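Local coordinates for DUF3248 domain-containing protein (Thermus thermophilus, PDB 2E6X), which is of unknown function but forms a small alpha/beta subunit that pairs with a second copy of itself in a two-chain assembly, at residues H12-M17 against S34-F39; D22-V27 against E50-R55; G18-E21 against L26-R29. All coordinates share one frame; numbering follows the deposited sequence.

Contact 1 (H12-M17 against S34-F39); sequences HLVWRM and SATPRF
Val14 and Arg16, two residues apart on strand 13-19, both reach the aromatic ring of Phe39, and that ring is the main surface they meet. Val14 comes over one face: its CG1 stands 4.1 Å above the ring plane, offset toward the rim, while Val14 CB lies 3.8 Å from Phe39 CZ. The backbone takes part as well, since Val14 O is 3.7 Å from the same Phe39 CZ. Arg16 meets the ring with its aliphatic stem rather than its charge, Arg16 CG approaching obliquely to 3.5 Å from Phe39 CD2. Its chain bends at chi2 (-68°), which folds the guanidinium back, and Arg16 NH1 donates to Trp15 O at 3.0 Å from above the carbonyl plane. The guanidinium carbon remains so far from the ring that any cation-pi attraction is weak at most. Beside the ring, the Val14 and Thr36 side chains cross at about a right angle, with Val14 CG2 3.5 Å from Thr36 OG1. That hydroxyl has its polar partner in Ala33 O. Phe39 N bonds to Thr36 O at 3.1 Å, so the two residues that meet Val14 are also tied to each other through the backbone. The packing is mainly of carbon surface, joining a short helix to a strand of the sheet. Helix 36-41, which follows strand 26-32 in the chain, lies over the face bearing Val14 and Arg16, with Phe39 also touching Arg29 and Val67; Leu13 and Trp15 point away from the helix and pack against the second subunit.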
# COMPACT_ATOMS: atom_id res chain seq x y z
N HIS A 12 13.69 4.42 1.23
CA HIS A 12 12.52 4.69 0.43
C HIS A 12 11.92 3.35 0.15
O HIS A 12 12.66 2.38 -0.07
CB HIS A 12 12.90 5.40 -0.88
CG HIS A 12 13.51 6.76 -0.68
ND1 HIS A 12 14.86 6.95 -0.45
CD2 HIS A 12 12.94 7.99 -0.64
CE1 HIS A 12 15.10 8.23 -0.27
NE2 HIS A 12 13.95 8.89 -0.38
N LEU A 13 10.60 3.27 0.20
CA LEU A 13 9.86 2.04 -0.05
C LEU A 13 9.27 2.08 -1.46
O LEU A 13 8.84 3.14 -1.92
CB LEU A 13 8.71 1.91 0.96
CG LEU A 13 9.10 1.89 2.44
CD1 LEU A 13 7.83 1.76 3.25
CD2 LEU A 13 10.02 0.71 2.73
N VAL A 14 9.25 0.94 -2.14
CA VAL A 14 8.70 0.87 -3.48
C VAL A 14 7.34 0.21 -3.35
O VAL A 14 7.20 -0.77 -2.63
CB VAL A 14 9.56 0.01 -4.42
CG1 VAL A 14 9.08 0.16 -5.87
CG2 VAL A 14 11.02 0.41 -4.27
N TRP A 15 6.36 0.78 -4.04
CA TRP A 15 5.00 0.27 -4.03
C TRP A 15 4.52 -0.04 -5.43
O TRP A 15 4.73 0.75 -6.36
CB TRP A 15 4.04 1.30 -3.44
CG TRP A 15 4.25 1.58 -2.01
CD1 TRP A 15 5.09 2.51 -1.47
CD2 TRP A 15 3.65 0.89 -0.92
NE1 TRP A 15 5.06 2.44 -0.10
CE2 TRP A 15 4.18 1.45 0.27
CE3 TRP A 15 2.72 -0.15 -0.82
CZ2 TRP A 15 3.80 1.01 1.54
CZ3 TRP A 15 2.35 -0.59 0.46
CH2 TRP A 15 2.89 -0.01 1.61
N ARG A 16 3.87 -1.21 -5.58
CA ARG A 16 3.29 -1.63 -6.86
C ARG A 16 1.98 -2.32 -6.52
O ARG A 16 1.87 -2.99 -5.48
CB ARG A 16 4.19 -2.61 -7.61
CG ARG A 16 5.55 -2.05 -8.09
CD ARG A 16 5.41 -1.01 -9.20
NE ARG A 16 6.73 -0.62 -9.71
CZ ARG A 16 7.47 0.37 -9.22
NH1 ARG A 16 7.02 1.10 -8.20
NH2 ARG A 16 8.68 0.61 -9.73
N MSE A 17 0.98 -2.17 -7.37
CA MSE A 17 -0.29 -2.83 -7.10
C MSE A 17 -1.02 -3.18 -8.37
O MSE A 17 -0.73 -2.62 -9.43
CB MSE A 17 -1.16 -1.93 -6.28
CG MSE A 17 -1.28 -0.60 -6.93
SE MSE A 17 -2.04 0.59 -5.74
CE MSE A 17 -3.55 -0.47 -5.11
N SER A 34 16.04 -0.70 -2.84
CA SER A 34 17.09 -1.58 -3.33
C SER A 34 16.55 -2.90 -3.92
O SER A 34 17.28 -3.62 -4.61
CB SER A 34 18.10 -1.87 -2.21
OG SER A 34 17.44 -2.31 -1.04
N ALA A 35 15.27 -3.19 -3.65
CA ALA A 35 14.62 -4.40 -4.15
C ALA A 35 13.87 -4.19 -5.47
O ALA A 35 13.25 -5.10 -5.99
CB ALA A 35 13.64 -4.93 -3.10
N THR A 36 13.93 -2.98 -6.00
CA THR A 36 13.25 -2.63 -7.22
C THR A 36 13.44 -3.63 -8.35
O THR A 36 12.49 -4.05 -8.97
CB THR A 36 13.72 -1.25 -7.70
OG1 THR A 36 13.42 -0.29 -6.69
CG2 THR A 36 13.04 -0.89 -9.02
N PRO A 37 14.69 -3.99 -8.65
CA PRO A 37 14.93 -4.96 -9.72
C PRO A 37 14.03 -6.20 -9.59
O PRO A 37 13.52 -6.69 -10.59
CB PRO A 37 16.41 -5.30 -9.55
CG PRO A 37 16.99 -4.02 -9.08
CD PRO A 37 15.96 -3.55 -8.05
N ARG A 38 13.81 -6.69 -8.36
CA ARG A 38 13.00 -7.92 -8.16
C ARG A 38 11.52 -7.84 -8.50
O ARG A 38 10.87 -8.86 -8.79
CB ARG A 38 13.09 -8.40 -6.72
CG ARG A 38 14.50 -8.47 -6.16
CD ARG A 38 15.27 -9.60 -6.72
NE ARG A 38 16.64 -9.53 -6.26
CZ ARG A 38 17.63 -10.27 -6.74
NH1 ARG A 38 17.38 -11.14 -7.71
NH2 ARG A 38 18.86 -10.14 -6.24
N PHE A 39 10.96 -6.64 -8.44
CA PHE A 39 9.54 -6.50 -8.71
C PHE A 39 9.14 -7.00 -10.10
O PHE A 39 8.17 -7.74 -10.23
CB PHE A 39 9.08 -5.03 -8.53
CG PHE A 39 8.92 -4.60 -7.08
CD1 PHE A 39 10.03 -4.33 -6.28
CD2 PHE A 39 7.64 -4.40 -6.54
CE1 PHE A 39 9.88 -3.87 -4.97
CE2 PHE A 39 7.48 -3.94 -5.23
CZ PHE A 39 8.60 -3.67 -4.44

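Contact 2 (D22-V27 against E50-R55); sequences DEDVLV and EAEMRR
Asp24 and Leu26 lie where the loop of a beta hairpin runs into strand 26-32, and they face the first turns of helix 50-58. The backbones stay well apart, the nearest CA atoms being those of Leu26 and Met53 at 6.8 Å, so this strand-to-helix packing is left to side chains. Asp24 is the centre of an inverse gamma turn. With CG anti to the backbone N (chi1 -170°), its carboxylate meets the Arg55 guanidinium end-on. Arg55 NH2 donates to Asp24 OD1 at 3.1 Å and Arg55 NH1 to Asp24 OD2 at 3.3 Å, each bond entering a syn lone pair and running close to the guanidinium plane. The two planes lie only 14° apart, which lets both bonds form at once. Glu52 adds a second acid, its OE2 lying 4.0 Å from Asp24 OD1. Arg55 NH2 makes a long ion pair with Glu52, and Arg55 NH1 has a further and stronger partner in Glu59, by a salt bridge, so the arginine probably offsets the closeness of the acids. An asparagine in place of Asp24 would remove the charge and one of the two acceptors, and would probably leave the Arg55 guanidinium less firmly fixed, with Glu59 and the long pair to Glu52 to hold it. Beside the charged cluster the contact turns apolar. Leu26 points toward the helix, and Leu56, Val57 and Met17 also touch it, while Leu13 of the second subunit packs on Met53. Across this layer, Leu26 CD1 stands 4.2 Å from CG of the selenomethionine Met53.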
# COMPACT_ATOMS: atom_id res chain seq x y z
N ASP A 22 -5.12 -14.56 -11.80
CA ASP A 22 -6.03 -15.69 -11.73
C ASP A 22 -7.05 -15.70 -10.57
O ASP A 22 -7.76 -16.68 -10.38
CB ASP A 22 -5.20 -16.99 -11.72
CG ASP A 22 -4.19 -17.05 -10.56
OD1 ASP A 22 -4.05 -16.05 -9.79
OD2 ASP A 22 -3.52 -18.10 -10.42
N GLU A 23 -7.11 -14.63 -9.77
CA GLU A 23 -8.10 -14.59 -8.70
C GLU A 23 -8.53 -13.16 -8.51
O GLU A 23 -7.80 -12.24 -8.80
CB GLU A 23 -7.54 -15.17 -7.36
CG GLU A 23 -6.14 -14.68 -7.02
CD GLU A 23 -5.73 -15.00 -5.60
OE1 GLU A 23 -6.38 -15.85 -4.97
OE2 GLU A 23 -4.75 -14.40 -5.11
N ASP A 24 -9.74 -12.98 -8.00
CA ASP A 24 -10.29 -11.66 -7.79
C ASP A 24 -9.69 -11.06 -6.51
O ASP A 24 -10.38 -10.88 -5.52
CB ASP A 24 -11.81 -11.80 -7.69
CG ASP A 24 -12.51 -10.47 -7.72
OD1 ASP A 24 -12.11 -9.64 -8.53
OD2 ASP A 24 -13.42 -10.26 -6.92
N VAL A 25 -8.40 -10.75 -6.54
CA VAL A 25 -7.71 -10.21 -5.37
C VAL A 25 -6.78 -9.04 -5.74
O VAL A 25 -6.02 -9.12 -6.72
CB VAL A 25 -6.88 -11.31 -4.72
CG1 VAL A 25 -6.06 -10.75 -3.58
CG2 VAL A 25 -7.82 -12.44 -4.18
N LEU A 26 -6.85 -7.96 -4.95
CA LEU A 26 -5.96 -6.82 -5.17
C LEU A 26 -4.63 -7.15 -4.48
O LEU A 26 -4.61 -7.49 -3.30
CB LEU A 26 -6.52 -5.52 -4.55
CG LEU A 26 -5.45 -4.40 -4.60
CD1 LEU A 26 -5.36 -3.87 -6.07
CD2 LEU A 26 -5.82 -3.25 -3.65
N VAL A 27 -3.54 -7.07 -5.23
CA VAL A 27 -2.24 -7.36 -4.64
C VAL A 27 -1.43 -6.07 -4.46
O VAL A 27 -1.38 -5.20 -5.35
CB VAL A 27 -1.42 -8.37 -5.52
CG1 VAL A 27 -0.03 -8.57 -4.97
CG2 VAL A 27 -2.19 -9.74 -5.62
N GLU A 50 -9.88 2.32 -10.70
CA GLU A 50 -9.79 2.73 -9.31
C GLU A 50 -11.03 2.25 -8.50
O GLU A 50 -10.92 1.90 -7.31
CB GLU A 50 -9.64 4.26 -9.25
CG GLU A 50 -9.72 4.81 -7.85
CD GLU A 50 -11.14 5.10 -7.38
OE1 GLU A 50 -12.07 5.15 -8.21
OE2 GLU A 50 -11.32 5.30 -6.17
N ALA A 51 -12.19 2.21 -9.15
CA ALA A 51 -13.43 1.75 -8.49
C ALA A 51 -13.36 0.29 -8.10
O ALA A 51 -13.91 -0.14 -7.05
CB ALA A 51 -14.62 1.98 -9.41
N GLU A 52 -12.70 -0.49 -8.95
CA GLU A 52 -12.54 -1.90 -8.68
C GLU A 52 -11.61 -2.02 -7.47
O GLU A 52 -11.82 -2.88 -6.64
CB GLU A 52 -11.92 -2.66 -9.87
CG GLU A 52 -12.19 -4.17 -9.72
CD GLU A 52 -11.55 -5.08 -10.77
OE1 GLU A 52 -11.43 -4.70 -11.96
OE2 GLU A 52 -11.19 -6.22 -10.39
N MSE A 53 -10.57 -1.21 -7.43
CA MSE A 53 -9.64 -1.23 -6.30
C MSE A 53 -10.37 -0.89 -5.01
O MSE A 53 -10.13 -1.52 -4.00
CB MSE A 53 -8.48 -0.24 -6.48
CG MSE A 53 -7.49 -0.59 -7.58
SE MSE A 53 -5.93 0.60 -7.48
CE MSE A 53 -6.32 1.33 -5.73
N ARG A 54 -11.28 0.07 -5.07
CA ARG A 54 -11.99 0.43 -3.85
C ARG A 54 -12.83 -0.77 -3.39
O ARG A 54 -12.81 -1.15 -2.22
CB ARG A 54 -12.87 1.68 -4.10
CG ARG A 54 -13.87 1.95 -3.01
CD ARG A 54 -14.77 3.15 -3.39
NE ARG A 54 -15.84 3.36 -2.43
CZ ARG A 54 -17.05 2.81 -2.52
NH1 ARG A 54 -17.35 2.00 -3.55
NH2 ARG A 54 -17.97 3.08 -1.59
N ARG A 55 -13.55 -1.38 -4.33
CA ARG A 55 -14.39 -2.54 -4.04
C ARG A 55 -13.59 -3.68 -3.35
O ARG A 55 -14.00 -4.25 -2.34
CB ARG A 55 -15.02 -3.07 -5.34
CG ARG A 55 -15.70 -4.45 -5.16
CD ARG A 55 -16.37 -5.00 -6.44
NE ARG A 55 -15.44 -5.58 -7.42
CZ ARG A 55 -14.83 -6.77 -7.29
NH1 ARG A 55 -15.06 -7.52 -6.22
NH2 ARG A 55 -13.99 -7.20 -8.23

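Contact 3 (G18-E21 against L26-R29); sequences GRAE and LVVR
Gly18 and Val27 face each other as an antiparallel hydrogen-bonded pair, their CA atoms 5.6 Å apart. Both bonds of the pair are present but unequal: Val27 N reaches Gly18 O at 2.8 Å and is nearly straight (166°), whereas Gly18 N reaches Val27 O at 3.2 Å with more bend. The glycine brings only backbone to the contact, and its carbonyl oxygen is further covered by the side chain of Val27, whose CB lies 3.6 Å away. Leu26 adds its CD1 methyl from the other side of the sheet, 3.7 Å from Gly18 O. These strands, 13-19 and 26-32, make a beta hairpin, and the next pair, Arg19 with Leu26, is non-hydrogen-bonded with the CA atoms drawn in to 4.5 Å. One residue further on, Ala20 CB touches Val27 CG2 at 4.0 Å; Leu45 covers Val27 as well. Arg19 turns back on the adjoining residue: with chi3 at 82°, its NE and NH2 grip Ala20 O side-on, and both donate to that single oxygen, NE at 2.9 Å.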
# COMPACT_ATOMS: atom_id res chain seq x y z
N GLY A 18 -1.99 -4.07 -8.24
CA GLY A 18 -2.77 -4.50 -9.38
C GLY A 18 -3.49 -5.79 -9.01
O GLY A 18 -3.28 -6.38 -7.92
N ARG A 19 -4.36 -6.24 -9.89
CA ARG A 19 -5.09 -7.44 -9.58
C ARG A 19 -4.29 -8.69 -9.91
O ARG A 19 -3.51 -8.70 -10.86
CB ARG A 19 -6.44 -7.48 -10.33
CG ARG A 19 -7.49 -8.34 -9.61
CD ARG A 19 -8.61 -8.79 -10.58
NE ARG A 19 -8.12 -9.95 -11.29
CZ ARG A 19 -8.57 -10.40 -12.46
NH1 ARG A 19 -9.58 -9.78 -13.09
NH2 ARG A 19 -7.96 -11.46 -13.01
N ALA A 20 -4.46 -9.73 -9.10
CA ALA A 20 -3.79 -11.00 -9.37
C ALA A 20 -4.38 -11.47 -10.71
O ALA A 20 -5.55 -11.23 -11.00
CB ALA A 20 -4.15 -11.99 -8.29
N GLU A 21 -3.59 -12.16 -11.54
CA GLU A 21 -4.08 -12.64 -12.83
C GLU A 21 -5.13 -13.72 -12.83
O GLU A 21 -5.93 -13.81 -13.75
CB GLU A 21 -2.94 -13.15 -13.71
CG GLU A 21 -2.46 -12.13 -14.71
CD GLU A 21 -1.77 -12.76 -15.90
OE1 GLU A 21 -0.74 -13.45 -15.68
OE2 GLU A 21 -2.26 -12.58 -17.05
N LEU A 26 -6.85 -7.96 -4.95
CA LEU A 26 -5.96 -6.82 -5.17
C LEU A 26 -4.63 -7.15 -4.48
O LEU A 26 -4.61 -7.49 -3.30
CB LEU A 26 -6.52 -5.52 -4.55
CG LEU A 26 -5.45 -4.40 -4.60
CD1 LEU A 26 -5.36 -3.87 -6.07
CD2 LEU A 26 -5.82 -3.25 -3.65
N VAL A 27 -3.54 -7.07 -5.23
CA VAL A 27 -2.24 -7.36 -4.64
C VAL A 27 -1.43 -6.07 -4.46
O VAL A 27 -1.38 -5.20 -5.35
CB VAL A 27 -1.42 -8.37 -5.52
CG1 VAL A 27 -0.03 -8.57 -4.97
CG2 VAL A 27 -2.19 -9.74 -5.62
N VAL A 28 -0.90 -5.88 -3.27
CA VAL A 28 -0.03 -4.73 -3.03
C VAL A 28 1.35 -5.30 -2.74
O VAL A 28 1.51 -6.19 -1.86
CB VAL A 28 -0.53 -3.90 -1.86
CG1 VAL A 28 0.53 -2.87 -1.43
CG2 VAL A 28 -1.83 -3.19 -2.32
N ARG A 29 2.33 -4.86 -3.51
CA ARG A 29 3.68 -5.34 -3.25
C ARG A 29 4.49 -4.18 -2.71
O ARG A 29 4.40 -3.06 -3.24
CB ARG A 29 4.33 -5.90 -4.53
CG ARG A 29 3.63 -7.11 -5.02
CD ARG A 29 4.16 -7.55 -6.36
NE ARG A 29 3.57 -8.84 -6.73
CZ ARG A 29 3.64 -9.36 -7.94
NH1 ARG A 29 4.29 -8.69 -8.90
NH2 ARG A 29 3.03 -10.52 -8.19

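Overall arrangement
All three contacts draw on the hairpin of strands 13-19 and 26-32. Contacts 2 and 3 share Leu26 and Val27 and lie with centres about 7 Å apart; Val25 O, 2.9 Å from Ala20 N, probably accepts a hydrogen bond. Contact 1 sits across the chain's centre from both, its centre about 14 Å from that of contact 3 and 20 Å from that of contact 2. The strands link it to contact 3 through Arg16 O and Arg29 N, 2.8 Å apart and probably hydrogen-bonded; toward contact 2, Met17 CE packs 3.4 Å from Met53 CE of helix 50-58. Contacts 1 and 2 both touch the second subunit. With the function unknown, none can be assigned to an active site.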